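Local atomic coordinates of cytidine deaminase (PDB entry 4WIG), a protein that catalyses the zinc-dependent hydrolytic deamination of cytidine and 2'-deoxycytidine to uridine and 2'-deoxyuridine, probably for pyrimidine recycling. Residues G11-A16 / A77-H82; V22-F27 / V49-T54. The protein carries 1 engineered substitution. All blocks are in the same frame, centred on the assembly; numbering follows the deposited sequence.

Overall arrangement
The two contacts lie about 18 Å apart, centre to centre. Contact 1 sets helix 6-17 against strand 73-80, the middle strand of the mixed five-stranded sheet, and its touching residues are mostly buried. Contact 2 lies further from the centre of the chain and joins two loops, the one between helix 6-17 and strand 29-35 and the one between strand 40-44 and helix 57-67. Both of its segments fall between the two of contact 1 in sequence. Asp80 packs on Phe27, so the contacts touch. Contact 1 is a buried helix-to-sheet contact within the subunit, whereas contact 2 lies beside the engineered Asp47 and at subunit interfaces of the homotetramer.

Contact 1: G11-A16 / A77-H82; sequences GNATQA and ACVDGH
Helix segment 11-16 runs across strand segment 77-80 at 45°, with a closest axis approach of 7.3 Å, and the helix is nearest the strand where the CA atoms of Ala13 and Cys78 are 6.0 Å apart. Ala13 faces the strand, and its small side chain, a single methyl, is consistent with the close approach. Its CB lies 3.5 Å from Ala77 O and 4.4 Å from Ala77 CB, so it meets both backbone and side chain of that residue. Val79 fills the next position along the same strand face. One branch does the touching: CG2, held between the backbone N and carbonyl carbon of Val79 while CG1 lies anti to the carbonyl carbon (chi1 -58°), presses on the helix backbone at 3.6 Å from Ala13 C and 3.5 Å from Thr14 N. Val79 CG2 is also 3.8 Å from Ala13 CB. Thr14 crosses Val79 at about a right angle and offers OG1, 3.7 Å from Val79 CG2, as a van der Waals neighbour; the polar need of this hydroxyl is met by the carbonyl oxygen of Arg10, one turn back. Leu9 and Arg10 extend the interface onto Ala77 and Val79. Since no hydrogen bond links the segments, the join rests on van der Waals packing, chiefly of Ala13 and Val79. It is the arrangement of the cytidine deaminase alpha/beta fold, in which the N-terminal helix covers one face of the central sheet.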
ATOM      1  N   GLY A  11     -26.178  -5.405   7.884  1.00 12.34           N
ATOM      2  CA  GLY A  11     -26.848  -5.988   6.726  1.00 12.40           C
ATOM      3  C   GLY A  11     -26.298  -5.474   5.410  1.00 12.30           C
ATOM      4  O   GLY A  11     -26.060  -6.240   4.477  1.00 11.86           O
ATOM      5  N   ASN A  12     -26.086  -4.162   5.339  1.00 12.29           N
ATOM      6  CA  ASN A  12     -25.521  -3.553   4.152  1.00 12.34           C
ATOM      7  C   ASN A  12     -24.065  -3.998   3.942  1.00 11.66           C
ATOM      8  O   ASN A  12     -23.615  -4.157   2.798  1.00 12.18           O
ATOM      9  CB  ASN A  12     -25.628  -2.016   4.223  1.00 13.00           C
ATOM     10  CG  ASN A  12     -27.016  -1.508   3.872  1.00 14.05           C
ATOM     11  OD1 ASN A  12     -27.898  -1.392   4.730  1.00 16.81           O
ATOM     12  ND2 ASN A  12     -27.222  -1.209   2.621  1.00 14.40           N
ATOM     13  N   ALA A  13     -23.328  -4.193   5.036  1.00 11.44           N
ATOM     14  CA  ALA A  13     -21.962  -4.700   4.960  1.00 11.30           C
ATOM     15  C   ALA A  13     -21.962  -6.121   4.369  1.00 11.37           C
ATOM     16  O   ALA A  13     -21.153  -6.440   3.502  1.00 11.32           O
ATOM     17  CB  ALA A  13     -21.308  -4.692   6.318  1.00 11.30           C
ATOM     18  N   THR A  14     -22.892  -6.948   4.838  1.00 11.32           N
ATOM     19  CA  THR A  14     -23.059  -8.313   4.331  1.00 11.84           C
ATOM     20  C   THR A  14     -23.362  -8.312   2.830  1.00 12.17           C
ATOM     21  O   THR A  14     -22.737  -9.049   2.051  1.00 11.72           O
ATOM     22  CB  THR A  14     -24.165  -9.036   5.132  1.00 12.08           C
ATOM     23  OG1 THR A  14     -23.843  -8.957   6.525  1.00 12.45           O
ATOM     24  CG2 THR A  14     -24.306 -10.492   4.718  1.00 12.06           C
ATOM     25  N   GLN A  15     -24.293  -7.455   2.419  1.00 12.84           N
ATOM     26  CA  GLN A  15     -24.633  -7.315   1.014  1.00 13.59           C
ATOM     27  C   GLN A  15     -23.406  -6.861   0.217  1.00 12.60           C
ATOM     28  O   GLN A  15     -23.147  -7.363  -0.868  1.00 11.23           O
ATOM     29  CB  GLN A  15     -25.794  -6.319   0.857  1.00 15.77           C
ATOM     30  CG  GLN A  15     -26.598  -6.464  -0.418  1.00 18.21           C
ATOM     31  CD  GLN A  15     -25.831  -6.071  -1.663  1.00 20.30           C
ATOM     32  OE1 GLN A  15     -25.767  -6.836  -2.636  1.00 25.09           O
ATOM     33  NE2 GLN A  15     -25.244  -4.879  -1.649  1.00 21.72           N
ATOM     34  N   ALA A  16     -22.643  -5.916   0.769  1.00 11.69           N
ATOM     35  CA  ALA A  16     -21.449  -5.414   0.106  1.00 11.46           C
ATOM     36  C   ALA A  16     -20.415  -6.518  -0.146  1.00 10.69           C
ATOM     37  O   ALA A  16     -19.784  -6.553  -1.187  1.00 11.00           O
ATOM     38  CB  ALA A  16     -20.835  -4.277   0.914  1.00 11.31           C
ATOM     39  N   ALA A  77     -19.636  -0.855  10.006  1.00  8.74           N
ATOM     40  CA  ALA A  77     -19.626  -2.301  10.246  1.00  8.90           C
ATOM     41  C   ALA A  77     -18.825  -2.988   9.141  1.00  9.25           C
ATOM     42  O   ALA A  77     -18.957  -2.638   7.972  1.00  9.36           O
ATOM     43  CB  ALA A  77     -21.051  -2.867  10.281  1.00  8.77           C
ATOM     44  N   CYS A  78     -18.000  -3.956   9.527  1.00  9.43           N
ATOM     45  CA  CYS A  78     -17.203  -4.756   8.595  1.00  9.99           C
ATOM     46  C   CYS A  78     -17.477  -6.225   8.880  1.00 10.00           C
ATOM     47  O   CYS A  78     -17.412  -6.650  10.020  1.00  9.77           O
ATOM     48  CB  CYS A  78     -15.724  -4.480   8.816  1.00 10.49           C
ATOM     49  SG  CYS A  78     -14.619  -5.281   7.641  1.00 11.51           S
ATOM     50  N   VAL A  79     -17.789  -6.988   7.847  1.00 10.39           N
ATOM     51  CA  VAL A  79     -18.116  -8.397   8.003  1.00 10.56           C
ATOM     52  C   VAL A  79     -17.406  -9.238   6.957  1.00 10.76           C
ATOM     53  O   VAL A  79     -17.023  -8.745   5.895  1.00 10.55           O
ATOM     54  CB  VAL A  79     -19.646  -8.648   7.915  1.00 10.52           C
ATOM     55  CG1 VAL A  79     -20.382  -7.835   8.991  1.00 10.63           C
ATOM     56  CG2 VAL A  79     -20.160  -8.308   6.520  1.00 10.83           C
ATOM     57  N   ASP A  80     -17.245 -10.518   7.261  1.00 11.11           N
ATOM     58  CA  ASP A  80     -16.705 -11.469   6.303  1.00 11.16           C
ATOM     59  C   ASP A  80     -17.831 -12.066   5.422  1.00 11.84           C
ATOM     60  O   ASP A  80     -18.981 -11.648   5.533  1.00 11.15           O
ATOM     61  CB  ASP A  80     -15.888 -12.525   7.029  1.00 11.17           C
ATOM     62  CG  ASP A  80     -16.737 -13.535   7.804  1.00 11.80           C
ATOM     63  OD1 ASP A  80     -17.987 -13.543   7.708  1.00 11.46           O
ATOM     64  OD2 ASP A  80     -16.111 -14.318   8.541  1.00 13.24           O
ATOM     65  N   GLY A  81     -17.479 -13.017   4.550  1.00 12.74           N
ATOM     66  CA  GLY A  81     -18.431 -13.632   3.616  1.00 13.41           C
ATOM     67  C   GLY A  81     -19.577 -14.360   4.301  1.00 14.63           C
ATOM     68  O   GLY A  81     -20.634 -14.545   3.710  1.00 14.95           O
ATOM     69  N   HIS A  82     -19.362 -14.757   5.552  1.00 15.33           N
ATOM     70  CA  HIS A  82     -20.371 -15.443   6.361  1.00 16.32           C
ATOM     71  C   HIS A  82     -21.192 -14.475   7.228  1.00 15.84           C
ATOM     72  O   HIS A  82     -22.047 -14.897   8.012  1.00 15.94           O
ATOM     73  CB  HIS A  82     -19.653 -16.494   7.225  1.00 17.70           C
ATOM     74  CG  HIS A  82     -19.199 -17.696   6.454  1.00 19.04           C
ATOM     75  ND1 HIS A  82     -19.524 -18.982   6.826  1.00 20.51           N
ATOM     76  CD2 HIS A  82     -18.482 -17.809   5.310  1.00 20.28           C
ATOM     77  CE1 HIS A  82     -19.015 -19.835   5.956  1.00 21.08           C
ATOM     78  NE2 HIS A  82     -18.390 -19.150   5.018  1.00 20.73           N
TER

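Contact 2: V22-F27 / V49-T54; sequences VPYSRF and VSYGLT
The backbone oxygen of Tyr51, whose side chain reaches across to Tyr24, is gripped twice by Thr54. Thr54 OG1 donates to Tyr51 O at 2.7 Å, approaching 18° from the carbonyl plane, and Thr54 N donates to the same Tyr51 O at 3.0 Å. The backbone bond closes the 3-10 turn 51-53, and the hydroxyl bond reinforces it, which probably steadies the base of the Tyr51 side chain. With CG anti to the carbonyl carbon (chi1 -70°), that ring brings its phenol end to the base of Tyr24, where Tyr51 OH is 3.6 Å and Tyr51 CE1 3.8 Å from Tyr24 CB. The Tyr24 ring in turn meets Val49 through CE1, which lies obliquely 3.4 Å from Val49 N and stands 4.0 Å from Val49 CB. Pro23 CG sits 3.8 Å above the plane of the Tyr24 ring, over its centre. The loop after helix 6-17 here meets the loop that leads from strand 40-44 into helix 57-67, the helix after zinc ligand Cys56 in the deaminase fold, and neighbouring subunits of the tetramer cover the pair. One carboxylate, Glu98 of a neighbouring subunit, bonds Tyr24 OH through OE1 and Val49 N through OE2, bridging the two segments from outside. At another interface, Tyr51 lies with its ring parallel to that of Tyr51 of a different subunit. Within the chain, the engineered Asp47, at a substrate-binding position assigned by similarity, accepts from Tyr24 N and Ser25 N at OD2.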
ATOM      1  N   VAL A  22     -12.325 -11.758  -4.936  1.00 11.13           N
ATOM      2  CA  VAL A  22     -11.408 -12.551  -4.118  1.00 11.61           C
ATOM      3  C   VAL A  22     -10.964 -13.886  -4.735  1.00 12.31           C
ATOM      4  O   VAL A  22     -10.937 -14.920  -4.065  1.00 12.10           O
ATOM      5  CB  VAL A  22     -11.967 -12.769  -2.693  1.00 11.05           C
ATOM      6  CG1 VAL A  22     -11.901 -11.458  -1.918  1.00 11.46           C
ATOM      7  CG2 VAL A  22     -13.395 -13.320  -2.730  1.00 10.89           C
ATOM      8  N   PRO A  23     -10.568 -13.860  -6.016  1.00 13.89           N
ATOM      9  CA  PRO A  23     -10.112 -15.109  -6.628  1.00 14.80           C
ATOM     10  C   PRO A  23      -8.915 -15.763  -5.923  1.00 15.74           C
ATOM     11  O   PRO A  23      -8.821 -17.003  -5.908  1.00 16.71           O
ATOM     12  CB  PRO A  23      -9.745 -14.689  -8.063  1.00 14.72           C
ATOM     13  CG  PRO A  23      -9.464 -13.228  -7.971  1.00 14.47           C
ATOM     14  CD  PRO A  23     -10.417 -12.713  -6.931  1.00 13.99           C
ATOM     15  N   TYR A  24      -8.021 -14.970  -5.336  1.00 15.86           N
ATOM     16  CA  TYR A  24      -6.778 -15.519  -4.771  1.00 15.98           C
ATOM     17  C   TYR A  24      -6.890 -15.778  -3.271  1.00 16.15           C
ATOM     18  O   TYR A  24      -6.530 -16.859  -2.802  1.00 16.29           O
ATOM     19  CB  TYR A  24      -5.581 -14.616  -5.088  1.00 16.28           C
ATOM     20  CG  TYR A  24      -5.604 -14.133  -6.519  1.00 16.23           C
ATOM     21  CD1 TYR A  24      -5.530 -12.780  -6.814  1.00 16.20           C
ATOM     22  CD2 TYR A  24      -5.774 -15.021  -7.568  1.00 16.74           C
ATOM     23  CE1 TYR A  24      -5.587 -12.328  -8.112  1.00 16.32           C
ATOM     24  CE2 TYR A  24      -5.820 -14.575  -8.877  1.00 17.15           C
ATOM     25  CZ  TYR A  24      -5.726 -13.223  -9.139  1.00 16.66           C
ATOM     26  OH  TYR A  24      -5.790 -12.766 -10.425  1.00 18.19           O
ATOM     27  N   SER A  25      -7.408 -14.803  -2.526  1.00 15.57           N
ATOM     28  CA  SER A  25      -7.556 -14.922  -1.068  1.00 15.16           C
ATOM     29  C   SER A  25      -8.765 -15.764  -0.640  1.00 15.43           C
ATOM     30  O   SER A  25      -8.779 -16.332   0.455  1.00 15.24           O
ATOM     31  CB  SER A  25      -7.668 -13.541  -0.435  1.00 14.72           C
ATOM     32  OG  SER A  25      -8.896 -12.922  -0.751  1.00 14.75           O
ATOM     33  N   ARG A  26      -9.776 -15.812  -1.499  1.00 15.90           N
ATOM     34  CA  ARG A  26     -11.057 -16.446  -1.204  1.00 16.56           C
ATOM     35  C   ARG A  26     -11.653 -15.965   0.125  1.00 16.06           C
ATOM     36  O   ARG A  26     -12.380 -16.698   0.775  1.00 16.85           O
ATOM     37  CB  ARG A  26     -10.903 -17.973  -1.220  1.00 17.75           C
ATOM     38  CG  ARG A  26     -10.187 -18.491  -2.458  1.00 19.05           C
ATOM     39  CD  ARG A  26     -10.298 -20.004  -2.570  1.00 20.61           C
ATOM     40  CZ  ARG A  26     -12.622 -19.540  -4.477  0.78 29.30           C
ATOM     41  NH1 ARG A  26     -12.574 -20.855  -4.673  0.81 30.00           N
ATOM     42  NH2 ARG A  26     -13.521 -18.804  -5.118  0.46 29.02           N
ATOM     43  N   PHE A  27     -11.347 -14.732   0.517  1.00 14.96           N
ATOM     44  CA  PHE A  27     -11.824 -14.194   1.781  1.00 14.53           C
ATOM     45  C   PHE A  27     -12.592 -12.917   1.494  1.00 12.92           C
ATOM     46  O   PHE A  27     -11.995 -11.850   1.397  1.00 12.68           O
ATOM     47  CB  PHE A  27     -10.660 -13.924   2.740  1.00 15.55           C
ATOM     48  CG  PHE A  27     -11.102 -13.521   4.123  1.00 16.36           C
ATOM     49  CD1 PHE A  27     -11.871 -14.376   4.890  1.00 17.38           C
ATOM     50  CD2 PHE A  27     -10.760 -12.291   4.657  1.00 17.20           C
ATOM     51  CE1 PHE A  27     -12.287 -14.013   6.161  1.00 17.63           C
ATOM     52  CE2 PHE A  27     -11.174 -11.921   5.933  1.00 17.04           C
ATOM     53  CZ  PHE A  27     -11.935 -12.787   6.683  1.00 17.15           C
ATOM     54  N   VAL A  49      -3.273  -9.779  -8.056  1.00 10.72           N
ATOM     55  CA  VAL A  49      -2.299 -10.863  -8.245  1.00 11.60           C
ATOM     56  C   VAL A  49      -0.976 -10.560  -7.530  1.00 11.41           C
ATOM     57  O   VAL A  49      -0.288 -11.482  -7.073  1.00 11.93           O
ATOM     58  CB  VAL A  49      -2.091 -11.195  -9.745  1.00 12.25           C
ATOM     59  CG1 VAL A  49      -1.446 -10.047 -10.508  1.00 12.30           C
ATOM     60  CG2 VAL A  49      -1.274 -12.466  -9.910  1.00 12.83           C
ATOM     61  N   SER A  50      -0.609  -9.285  -7.444  1.00 11.38           N
ATOM     62  CA  SER A  50       0.415  -8.846  -6.482  1.00 11.46           C
ATOM     63  C   SER A  50      -0.354  -8.557  -5.206  1.00 11.51           C
ATOM     64  O   SER A  50      -1.025  -7.541  -5.102  1.00 10.59           O
ATOM     65  CB  SER A  50       1.175  -7.611  -6.980  1.00 11.30           C
ATOM     66  OG  SER A  50       2.216  -7.238  -6.083  1.00 11.10           O
ATOM     67  N   TYR A  51      -0.294  -9.478  -4.244  1.00 11.73           N
ATOM     68  CA  TYR A  51      -1.184  -9.405  -3.067  1.00 11.94           C
ATOM     69  C   TYR A  51      -1.109  -8.079  -2.295  1.00 11.18           C
ATOM     70  O   TYR A  51      -2.111  -7.635  -1.736  1.00 10.85           O
ATOM     71  CB  TYR A  51      -0.911 -10.557  -2.101  1.00 12.94           C
ATOM     72  CG  TYR A  51      -1.334 -11.941  -2.575  1.00 14.19           C
ATOM     73  CD1 TYR A  51      -1.688 -12.197  -3.903  1.00 14.71           C
ATOM     74  CD2 TYR A  51      -1.347 -13.004  -1.687  1.00 15.15           C
ATOM     75  CE1 TYR A  51      -2.056 -13.479  -4.317  1.00 16.15           C
ATOM     76  CE2 TYR A  51      -1.725 -14.279  -2.087  1.00 15.93           C
ATOM     77  CZ  TYR A  51      -2.071 -14.518  -3.390  1.00 16.68           C
ATOM     78  OH  TYR A  51      -2.432 -15.807  -3.774  1.00 18.75           O
ATOM     79  N   GLY A  52       0.070  -7.459  -2.257  1.00 10.77           N
ATOM     80  CA  GLY A  52       0.260  -6.177  -1.578  1.00 10.39           C
ATOM     81  C   GLY A  52      -0.471  -4.987  -2.179  1.00 10.22           C
ATOM     82  O   GLY A  52      -0.375  -3.868  -1.668  1.00 10.58           O
ATOM     83  N   LEU A  53      -1.165  -5.210  -3.291  1.00  9.68           N
ATOM     84  CA  LEU A  53      -1.977  -4.163  -3.927  1.00  9.40           C
ATOM     85  C   LEU A  53      -3.454  -4.414  -3.702  1.00  9.42           C
ATOM     86  O   LEU A  53      -4.306  -3.717  -4.264  1.00  9.85           O
ATOM     87  CB  LEU A  53      -1.666  -4.069  -5.423  1.00  9.30           C
ATOM     88  CG  LEU A  53      -0.187  -4.062  -5.799  1.00  9.37           C
ATOM     89  CD1 LEU A  53      -0.053  -3.733  -7.284  1.00  9.22           C
ATOM     90  CD2 LEU A  53       0.650  -3.131  -4.941  1.00  9.43           C
ATOM     91  N   THR A  54      -3.760  -5.368  -2.824  1.00  9.41           N
ATOM     92  CA  THR A  54      -5.127  -5.656  -2.431  1.00  9.35           C
ATOM     93  C   THR A  54      -5.747  -4.450  -1.743  1.00  9.30           C
ATOM     94  O   THR A  54      -5.093  -3.794  -0.927  1.00  8.86           O
ATOM     95  CB  THR A  54      -5.163  -6.881  -1.496  1.00  9.46           C
ATOM     96  OG1 THR A  54      -4.748  -8.046  -2.236  1.00  9.40           O
ATOM     97  CG2 THR A  54      -6.555  -7.107  -0.935  1.00  9.63           C
TER